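Local atomic coordinates of phosphodiesterase (Trypanosoma brucei brucei, PDB entry 5H2Q), a protein that belongs to the phosphodiesterase family of all-helical proteins and holds zinc and magnesium ions side by side next to a ligand pocket. Residues T124-D129 with M238-D242; S194-C198 with Q231-D235; L116-V120 with E187-A191. All coordinates share one frame; numbering follows the deposited sequence.

How the contacts relate
Three helices, 115-127, 185-200 and 227-242, share three contacts, each helix entering two of them. Following the chain from its N terminus, 116-120 and then 124-129 come first, on helix 115-127 and the turn that follows it. Contact 3 closes at 187-191, bridging 66 residues, while the loop begun at 124-129 is still open, so contacts 3 and 1 cross. Contact 2 then opens at 194-198 and closes after 32 residues at 231-235, wholly within the span of contact 1, which ends last, at 238-242. Contacts 3 and 2 follow in series. Together they run from the metal site in contact 1 to contact 3, whose centre is about 17 Å from the centre of the chain.

Contact 1: T124-D129 with M238-D242; sequences TALVHD and MKAGD. With ZN (zinc ion), chain C; MG (magnesium ion), chain D; LLI ((4~{a}~{S},8~{a}~{R})-2-cycloheptyl-4-[4-methoxy-3-[2-(2-oxidanylideneimidazolidin-1-yl)ethoxy]phenyl]-4~{a},5,8,8~{a}-tetrahydrophthalazin-1-one), chain E.
Met238 reaches from one helix to Thr124 and Ala125 on another, and its course illustrates how an unbranched chain fits itself to a neighbour. From CB the chain leaves with CG anti to the backbone N, and CG passes the backbone O of Cys198. Bends at chi2 and chi3, 50° and 51°, then fold the thioether over. SD lies 4.1 Å from Ala125 CA and stands obliquely to the His128 ring, 4.8 Å from its centroid. The methyl CE finishes against the helix, 3.7 Å from Thr124 CG2 and equally near Ala125 N.

Beside this apolar joint the same two segments meet through metal. His128 NE2 binds the zinc ion at 2.1 Å and Asp242 OD1 binds it at 2.2 Å from the other segment, with the ring and carboxylate planes steeply inclined. The imidazole is held from behind: ND1 donates to Ala125 O at 2.8 Å, almost straight at 171° and in the ring plane, which, with the zinc bond, fixes the rotation of the ring and keeps NE2 on the zinc. Asp129 divides its carboxylate, OD2 to the zinc and OD1 to the magnesium, and water 1 bridges the two ions while donating to Asp242 OD2. His92 supplies another zinc ligand. The consecutive His128 and Asp129 are the His-Asp pair that gives the HD superfamily its name. Around the joint, helix 90-105 meets Met238 through Ile100, helix 185-200 covers Thr124 with Met195 and Cys198, and helix 68-80 packs on Leu126.

Contact 2: S194-C198 with Q231-D235; sequences SMIDC and QMTMD
Ser194 and Gln231 join helices 185-200 and 227-242 by a direct polar bond: Ser194 OG donates to Gln231 OE1 at 2.8 Å, in the carbonyl plane of the amide. Water 6 donates to the same oxygen and also to Asp197 OD2, so OE1 accepts twice. Asp197 additionally lays its CB against the amide, 3.6 Å from Gln231 NE2.

What positions the amide comes next. Gln231 sets off with CG pointing away from its backbone N (chi1 -175°) and bends at chi2, which carries the amide along its own helix toward Asp235, one turn on. There NE2 donates to Asp235 OD1 at 2.9 Å, with an angle of 160° at the hydrogen; OD1 lies near the plane of the amide, whereas NE2 comes to it from above the plane of the carboxylate. Held at both ends, the amide is unlikely to flip. Beneath it, Cys198 SG sits 3.6 Å from Gln231 NE2 and just as close to Met234 CB, while Met234 CE reaches Ser194 CB at 3.7 Å. Farther out, Met234 rests on Glu117 and Val120 of helix 115-127, and Asp235 on Phe210.

The segment axes pass 9.5 Å apart at -50°. One glutamine thus serves both helices, its oxygen taking donors and its nitrogen giving one, and the N-H it offers Asp235 probably eases the negative charge of that buried carboxylate.

Contact 3: L116-V120 with E187-A191; sequences LECFV and ERTLA
Glu117 OE2 forms a salt bridge with Arg230 NE and at the same time lies 3.9 Å from Leu190 CD1 across the contact, while OE1 of this carboxylate accepts a hydrogen bond from Thr114 N just ahead of its own segment. With one partner on each oxygen, the buried acid is anchored beside an apolar neighbour. The stem of the side chain takes part as well: Glu117 CG touches Leu190 CD2 at 4.0 Å, the two side chains crossing at about a right angle.

The remainder is mostly apolar. Leu116, with CG trans to N about the CA-CB bond (chi1 177°), sends CD2 out to the neighbouring helix, where it lies 3.8 Å from Glu187 CG, with CB as close and the carboxylate carbon hardly farther. The same methyl meets Leu190 CD2, which therefore sits between Leu116 and Glu117. One turn further on, the two branches of Val120 divide their work: CG2 presses on Ala191 CB at 3.7 Å, and CG1 faces Ala191 O at the same separation. The small alanine probably helps the backbones to come close here, the CA atoms of Val120 and Ala191 being 5.9 Å apart.

Leu183 and Phe64 from nearby loops continue the apolar layer around Leu116, and Met234 of helix 227-242 touches both Glu117 and Val120. With segment axes 10.6 Å apart, crossing at -41°, and residues four apart lining each side, the geometry is consistent with ridges-into-grooves packing within the all-helical phosphodiesterase fold.

Contact 1: T124-D129 with M238-D242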
loop_
_atom_site.group_PDB
_atom_site.type_symbol
_atom_site.label_atom_id
_atom_site.label_comp_id
_atom_site.label_asym_id
_atom_site.label_seq_id
_atom_site.Cartn_x
_atom_site.Cartn_y
_atom_site.Cartn_z
ATOM N N THR A 124 3.816 7.959 0.498
ATOM C CA THR A 124 4.481 6.651 0.600
ATOM C C THR A 124 3.628 5.508 0.054
ATOM O O THR A 124 4.149 4.617 -0.623
ATOM C CB THR A 124 4.937 6.406 2.044
ATOM O OG1 THR A 124 5.846 7.452 2.412
ATOM C CG2 THR A 124 5.668 5.073 2.187
ATOM N N ALA A 125 2.308 5.575 0.276
ATOM C CA ALA A 125 1.397 4.559 -0.238
ATOM C C ALA A 125 1.564 4.446 -1.758
ATOM O O ALA A 125 1.533 3.345 -2.275
ATOM C CB ALA A 125 -0.040 4.909 0.101
ATOM N N LEU A 126 1.802 5.575 -2.458
ATOM C CA LEU A 126 1.931 5.551 -3.921
ATOM C C LEU A 126 3.250 4.991 -4.436
ATOM O O LEU A 126 3.306 4.559 -5.589
ATOM C CB LEU A 126 1.664 6.939 -4.518
ATOM C CG LEU A 126 0.274 7.525 -4.240
ATOM C CD1 LEU A 126 0.185 8.981 -4.761
ATOM C CD2 LEU A 126 -0.834 6.663 -4.893
ATOM N N VAL A 127 4.317 5.033 -3.633
ATOM C CA VAL A 127 5.635 4.535 -4.075
ATOM C C VAL A 127 5.932 3.131 -3.547
ATOM O O VAL A 127 6.932 2.548 -3.948
ATOM C CB VAL A 127 6.798 5.480 -3.623
ATOM C CG1 VAL A 127 6.577 6.904 -4.095
ATOM C CG2 VAL A 127 6.978 5.450 -2.092
ATOM N N HIS A 128 5.113 2.612 -2.604
ATOM C CA HIS A 128 5.516 1.460 -1.821
ATOM C C HIS A 128 5.719 0.155 -2.591
ATOM O O HIS A 128 6.326 -0.748 -2.030
ATOM C CB HIS A 128 4.615 1.246 -0.594
ATOM C CG HIS A 128 3.443 0.361 -0.830
ATOM N ND1 HIS A 128 2.279 0.850 -1.362
ATOM C CD2 HIS A 128 3.307 -0.968 -0.613
ATOM C CE1 HIS A 128 1.446 -0.191 -1.413
ATOM N NE2 HIS A 128 2.025 -1.298 -0.971
ATOM N N ASP A 129 5.217 0.046 -3.839
ATOM C CA ASP A 129 5.406 -1.167 -4.626
ATOM C C ASP A 129 5.948 -0.866 -6.016
ATOM O O ASP A 129 5.762 -1.690 -6.908
ATOM C CB ASP A 129 4.079 -1.981 -4.716
ATOM C CG ASP A 129 3.817 -2.870 -3.510
ATOM O OD1 ASP A 129 4.784 -3.480 -3.003
ATOM O OD2 ASP A 129 2.624 -3.080 -3.170
ATOM N N MET A 238 1.025 1.841 7.293
ATOM C CA MET A 238 1.427 1.402 5.945
ATOM C C MET A 238 1.128 -0.099 5.832
ATOM O O MET A 238 0.512 -0.558 4.863
ATOM C CB MET A 238 2.937 1.668 5.765
ATOM C CG MET A 238 3.458 1.519 4.334
ATOM S SD MET A 238 2.570 2.391 2.996
ATOM C CE MET A 238 2.456 4.053 3.632
ATOM N N LYS A 239 1.548 -0.872 6.848
ATOM C CA LYS A 239 1.255 -2.303 6.860
ATOM C C LYS A 239 -0.254 -2.564 6.810
ATOM O O LYS A 239 -0.682 -3.442 6.077
ATOM C CB LYS A 239 1.844 -2.928 8.124
ATOM C CG LYS A 239 3.331 -3.172 7.997
ATOM C CD LYS A 239 3.885 -3.890 9.254
ATOM C CE LYS A 239 3.291 -5.269 9.516
ATOM N NZ LYS A 239 3.201 -6.115 8.290
ATOM N N ALA A 240 -1.070 -1.807 7.600
ATOM C CA ALA A 240 -2.524 -1.940 7.630
ATOM C C ALA A 240 -3.147 -1.687 6.269
ATOM O O ALA A 240 -4.002 -2.449 5.839
ATOM C CB ALA A 240 -3.132 -1.020 8.687
ATOM N N GLY A 241 -2.684 -0.660 5.556
ATOM C CA GLY A 241 -3.205 -0.436 4.219
ATOM C C GLY A 241 -2.865 -1.589 3.295
ATOM O O GLY A 241 -3.709 -2.042 2.527
ATOM N N ASP A 242 -1.639 -2.137 3.429
ATOM C CA ASP A 242 -1.200 -3.260 2.591
ATOM C C ASP A 242 -2.039 -4.516 2.783
ATOM O O ASP A 242 -2.275 -5.236 1.811
ATOM C CB ASP A 242 0.265 -3.564 2.850
ATOM C CG ASP A 242 1.139 -3.540 1.619
ATOM O OD1 ASP A 242 0.577 -3.490 0.483
ATOM O OD2 ASP A 242 2.359 -3.689 1.777
HETATM ZN ZN ZN C . 1.565 -3.330 -1.429
HETATM MG MG MG D . 5.229 -4.720 -1.404
HETATM C C2 LLI E . -3.730 -12.230 0.353
HETATM C C3 LLI E . -4.506 -11.145 -0.107
HETATM O O1 LLI E . -4.364 -13.447 0.406
HETATM C C12 LLI E . 0.368 -9.301 0.452
HETATM C C14 LLI E . 1.797 -9.648 -0.039
HETATM C C15 LLI E . 2.510 -10.661 0.851
HETATM C C16 LLI E . 0.417 -8.548 1.791
HETATM C C17 LLI E . 1.486 -7.482 1.823
HETATM C C18 LLI E . 2.629 -8.366 -0.209
HETATM C C19 LLI E . 2.534 -7.470 1.000
HETATM C C21 LLI E . 2.110 -12.695 2.258
HETATM C C22 LLI E . 1.822 -14.081 1.562
HETATM C C23 LLI E . 1.469 -12.564 3.675
HETATM C C24 LLI E . 2.288 -15.352 2.275
HETATM C C25 LLI E . 1.820 -13.593 4.749
HETATM C C26 LLI E . 1.110 -14.945 4.617
HETATM C C27 LLI E . 1.395 -15.853 3.409
HETATM C C28 LLI E . -3.616 -14.574 0.888
HETATM C C29 LLI E . -4.501 -15.779 0.744
HETATM C C4 LLI E . -2.377 -12.049 0.605
HETATM C C5 LLI E . -3.905 -9.909 -0.324
HETATM C C6 LLI E . -1.777 -10.809 0.392
HETATM C C7 LLI E . -2.551 -9.750 -0.078
HETATM O O8 LLI E . -5.837 -11.407 -0.292
HETATM C C9 LLI E . -6.624 -10.425 -0.974
HETATM C C10 LLI E . -0.330 -10.635 0.658
HETATM N N11 LLI E . 0.302 -11.717 1.079
HETATM N N13 LLI E . 1.642 -11.629 1.351
HETATM O O20 LLI E . 3.704 -10.609 1.100
HETATM N N30 LLI E . -4.543 -16.303 -0.631
HETATM C C31 LLI E . -3.343 -16.440 -1.460
HETATM C C32 LLI E . -5.676 -16.345 -1.398
HETATM C C33 LLI E . -3.904 -16.968 -2.775
HETATM N N34 LLI E . -5.330 -16.718 -2.640
HETATM O O35 LLI E . -6.809 -16.125 -0.992
HETATM O O HOH W 1 3.463 -4.139 -0.451
HETATM O O HOH W 2 1.227 -5.496 -1.461
HETATM O O HOH W 3 7.035 -5.375 -2.290
HETATM O O HOH W 4 4.233 -6.402 -2.067
HETATM O O HOH W 5 5.918 -5.774 0.386
#

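Contact 2: S194-C198 with Q231-D235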
loop_
_atom_site.group_PDB
_atom_site.type_symbol
_atom_site.label_atom_id
_atom_site.label_comp_id
_atom_site.label_asym_id
_atom_site.label_seq_id
_atom_site.Cartn_x
_atom_site.Cartn_y
_atom_site.Cartn_z
ATOM N N SER A 194 11.099 8.754 6.961
ATOM C CA SER A 194 9.820 8.108 7.255
ATOM C C SER A 194 9.295 7.320 6.072
ATOM O O SER A 194 8.823 6.205 6.279
ATOM C CB SER A 194 8.783 9.136 7.712
ATOM O OG SER A 194 9.135 9.594 9.007
ATOM N N MET A 195 9.416 7.871 4.831
ATOM C CA MET A 195 8.943 7.166 3.622
ATOM C C MET A 195 9.701 5.837 3.458
ATOM O O MET A 195 9.091 4.779 3.306
ATOM C CB MET A 195 9.125 8.053 2.372
ATOM C CG MET A 195 8.896 7.304 1.068
ATOM S SD MET A 195 9.366 8.340 -0.329
ATOM C CE MET A 195 11.181 8.148 -0.280
ATOM N N ILE A 196 11.031 5.911 3.511
ATOM C CA ILE A 196 11.908 4.757 3.354
ATOM C C ILE A 196 11.635 3.721 4.450
ATOM O O ILE A 196 11.388 2.556 4.109
ATOM C CB ILE A 196 13.399 5.235 3.242
ATOM C CG1 ILE A 196 13.601 5.943 1.861
ATOM C CG2 ILE A 196 14.394 4.051 3.416
ATOM C CD1 ILE A 196 14.853 6.872 1.782
ATOM N N ASP A 197 11.531 4.144 5.736
ATOM C CA ASP A 197 11.239 3.189 6.814
ATOM C C ASP A 197 9.873 2.527 6.646
ATOM O O ASP A 197 9.766 1.318 6.826
ATOM C CB ASP A 197 11.400 3.831 8.201
ATOM C CG ASP A 197 12.851 4.064 8.643
ATOM O OD1 ASP A 197 13.770 3.442 8.058
ATOM O OD2 ASP A 197 13.060 4.834 9.590
ATOM N N CYS A 198 8.864 3.292 6.170
ATOM C CA CYS A 198 7.534 2.766 5.907
ATOM C C CYS A 198 7.559 1.726 4.813
ATOM O O CYS A 198 6.895 0.692 4.953
ATOM C CB CYS A 198 6.577 3.889 5.549
ATOM S SG CYS A 198 6.040 4.841 6.969
ATOM N N GLN A 231 6.881 6.937 14.192
ATOM C CA GLN A 231 7.404 6.104 13.088
ATOM C C GLN A 231 6.798 4.705 13.135
ATOM O O GLN A 231 6.392 4.182 12.106
ATOM C CB GLN A 231 8.936 6.009 13.067
ATOM C CG GLN A 231 9.478 5.246 11.836
ATOM C CD GLN A 231 9.148 5.937 10.518
ATOM O OE1 GLN A 231 9.503 7.103 10.305
ATOM N NE2 GLN A 231 8.412 5.252 9.629
ATOM N N MET A 232 6.718 4.104 14.330
ATOM C CA MET A 232 6.090 2.799 14.458
ATOM C C MET A 232 4.612 2.850 14.084
ATOM O O MET A 232 4.133 1.922 13.454
ATOM C CB MET A 232 6.345 2.176 15.847
ATOM C CG MET A 232 7.778 1.655 16.025
ATOM S SD MET A 232 8.423 0.457 14.831
ATOM C CE MET A 232 7.036 -0.641 14.681
ATOM N N THR A 233 3.887 3.951 14.421
ATOM C CA THR A 233 2.497 4.125 14.033
ATOM C C THR A 233 2.437 4.224 12.485
ATOM O O THR A 233 1.554 3.624 11.875
ATOM C CB THR A 233 1.888 5.369 14.707
ATOM O OG1 THR A 233 2.002 5.224 16.131
ATOM C CG2 THR A 233 0.444 5.570 14.343
ATOM N N MET A 234 3.359 4.992 11.879
ATOM C CA MET A 234 3.413 5.121 10.410
ATOM C C MET A 234 3.654 3.741 9.760
ATOM O O MET A 234 2.950 3.385 8.821
ATOM C CB MET A 234 4.545 6.071 9.998
ATOM C CG MET A 234 4.291 7.530 10.400
ATOM S SD MET A 234 5.565 8.638 9.801
ATOM C CE MET A 234 5.136 8.681 8.027
ATOM N N ASP A 235 4.610 2.951 10.296
ATOM C CA ASP A 235 4.899 1.599 9.758
ATOM C C ASP A 235 3.660 0.723 9.868
ATOM O O ASP A 235 3.253 0.080 8.896
ATOM C CB ASP A 235 6.042 0.948 10.558
ATOM C CG ASP A 235 7.395 1.604 10.468
ATOM O OD1 ASP A 235 7.609 2.427 9.533
ATOM O OD2 ASP A 235 8.268 1.268 11.301
HETATM O O HOH W 6 12.170 7.116 10.717
#

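Contact 3: L116-V120 with E187-A191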
loop_
_atom_site.group_PDB
_atom_site.type_symbol
_atom_site.label_atom_id
_atom_site.label_comp_id
_atom_site.label_asym_id
_atom_site.label_seq_id
_atom_site.Cartn_x
_atom_site.Cartn_y
_atom_site.Cartn_z
ATOM N N LEU A 116 2.422 16.659 8.805
ATOM C CA LEU A 116 3.487 16.311 7.864
ATOM C C LEU A 116 3.567 14.806 7.696
ATOM O O LEU A 116 3.651 14.337 6.563
ATOM C CB LEU A 116 4.859 16.878 8.285
ATOM C CG LEU A 116 6.062 16.499 7.375
ATOM C CD1 LEU A 116 5.798 16.840 5.897
ATOM C CD2 LEU A 116 7.342 17.082 7.876
ATOM N N GLU A 117 3.535 14.044 8.806
ATOM C CA GLU A 117 3.604 12.570 8.719
ATOM C C GLU A 117 2.409 11.962 7.946
ATOM O O GLU A 117 2.557 10.960 7.251
ATOM C CB GLU A 117 3.759 11.963 10.107
ATOM C CG GLU A 117 5.126 12.217 10.714
ATOM C CD GLU A 117 5.159 12.064 12.214
ATOM O OE1 GLU A 117 4.077 11.955 12.841
ATOM O OE2 GLU A 117 6.283 11.975 12.755
ATOM N N CYS A 118 1.226 12.584 8.071
ATOM C CA CYS A 118 0.036 12.146 7.334
ATOM C C CYS A 118 0.280 12.328 5.837
ATOM O O CYS A 118 0.039 11.404 5.062
ATOM C CB CYS A 118 -1.189 12.908 7.794
ATOM S SG CYS A 118 -1.730 12.457 9.470
ATOM N N PHE A 119 0.814 13.497 5.443
ATOM C CA PHE A 119 1.155 13.772 4.042
ATOM C C PHE A 119 2.185 12.740 3.566
ATOM O O PHE A 119 1.994 12.121 2.522
ATOM C CB PHE A 119 1.757 15.185 3.924
ATOM C CG PHE A 119 2.163 15.527 2.512
ATOM C CD1 PHE A 119 1.284 15.326 1.451
ATOM C CD2 PHE A 119 3.429 16.043 2.240
ATOM C CE1 PHE A 119 1.650 15.675 0.136
ATOM C CE2 PHE A 119 3.804 16.361 0.921
ATOM C CZ PHE A 119 2.909 16.169 -0.115
ATOM N N VAL A 120 3.266 12.541 4.344
ATOM C CA VAL A 120 4.296 11.568 3.997
ATOM C C VAL A 120 3.693 10.177 3.797
ATOM O O VAL A 120 4.030 9.501 2.826
ATOM C CB VAL A 120 5.452 11.567 5.046
ATOM C CG1 VAL A 120 6.404 10.379 4.834
ATOM C CG2 VAL A 120 6.210 12.907 5.022
ATOM N N GLU A 187 12.515 18.722 8.446
ATOM C CA GLU A 187 11.252 18.299 7.815
ATOM C C GLU A 187 11.492 17.475 6.570
ATOM O O GLU A 187 10.927 16.385 6.425
ATOM C CB GLU A 187 10.320 19.496 7.561
ATOM C CG GLU A 187 9.676 19.958 8.864
ATOM C CD GLU A 187 8.408 20.783 8.752
ATOM O OE1 GLU A 187 8.169 21.368 7.673
ATOM O OE2 GLU A 187 7.662 20.861 9.756
ATOM N N ARG A 188 12.364 17.961 5.694
ATOM C CA ARG A 188 12.716 17.233 4.484
ATOM C C ARG A 188 13.364 15.878 4.843
ATOM O O ARG A 188 13.022 14.849 4.252
ATOM C CB ARG A 188 13.650 18.076 3.628
ATOM C CG ARG A 188 13.787 17.520 2.241
ATOM C CD ARG A 188 14.475 18.475 1.305
ATOM N NE ARG A 188 15.123 17.730 0.232
ATOM C CZ ARG A 188 14.525 17.329 -0.885
ATOM N NH1 ARG A 188 13.239 17.618 -1.105
ATOM N NH2 ARG A 188 15.204 16.647 -1.796
ATOM N N THR A 189 14.270 15.876 5.848
ATOM C CA THR A 189 14.927 14.647 6.312
ATOM C C THR A 189 13.902 13.683 6.868
ATOM O O THR A 189 13.966 12.512 6.521
ATOM C CB THR A 189 16.054 14.950 7.324
ATOM O OG1 THR A 189 17.004 15.802 6.692
ATOM C CG2 THR A 189 16.755 13.698 7.814
ATOM N N LEU A 190 12.940 14.177 7.686
ATOM C CA LEU A 190 11.870 13.328 8.240
ATOM C C LEU A 190 11.078 12.713 7.084
ATOM O O LEU A 190 10.758 11.530 7.142
ATOM C CB LEU A 190 10.920 14.122 9.185
ATOM C CG LEU A 190 9.722 13.313 9.779
ATOM C CD1 LEU A 190 9.353 13.782 11.185
ATOM C CD2 LEU A 190 8.493 13.358 8.868
ATOM N N ALA A 191 10.728 13.510 6.059
ATOM C CA ALA A 191 9.920 12.998 4.945
ATOM C C ALA A 191 10.597 11.826 4.238
ATOM O O ALA A 191 9.978 10.767 4.111
ATOM C CB ALA A 191 9.579 14.107 3.969
#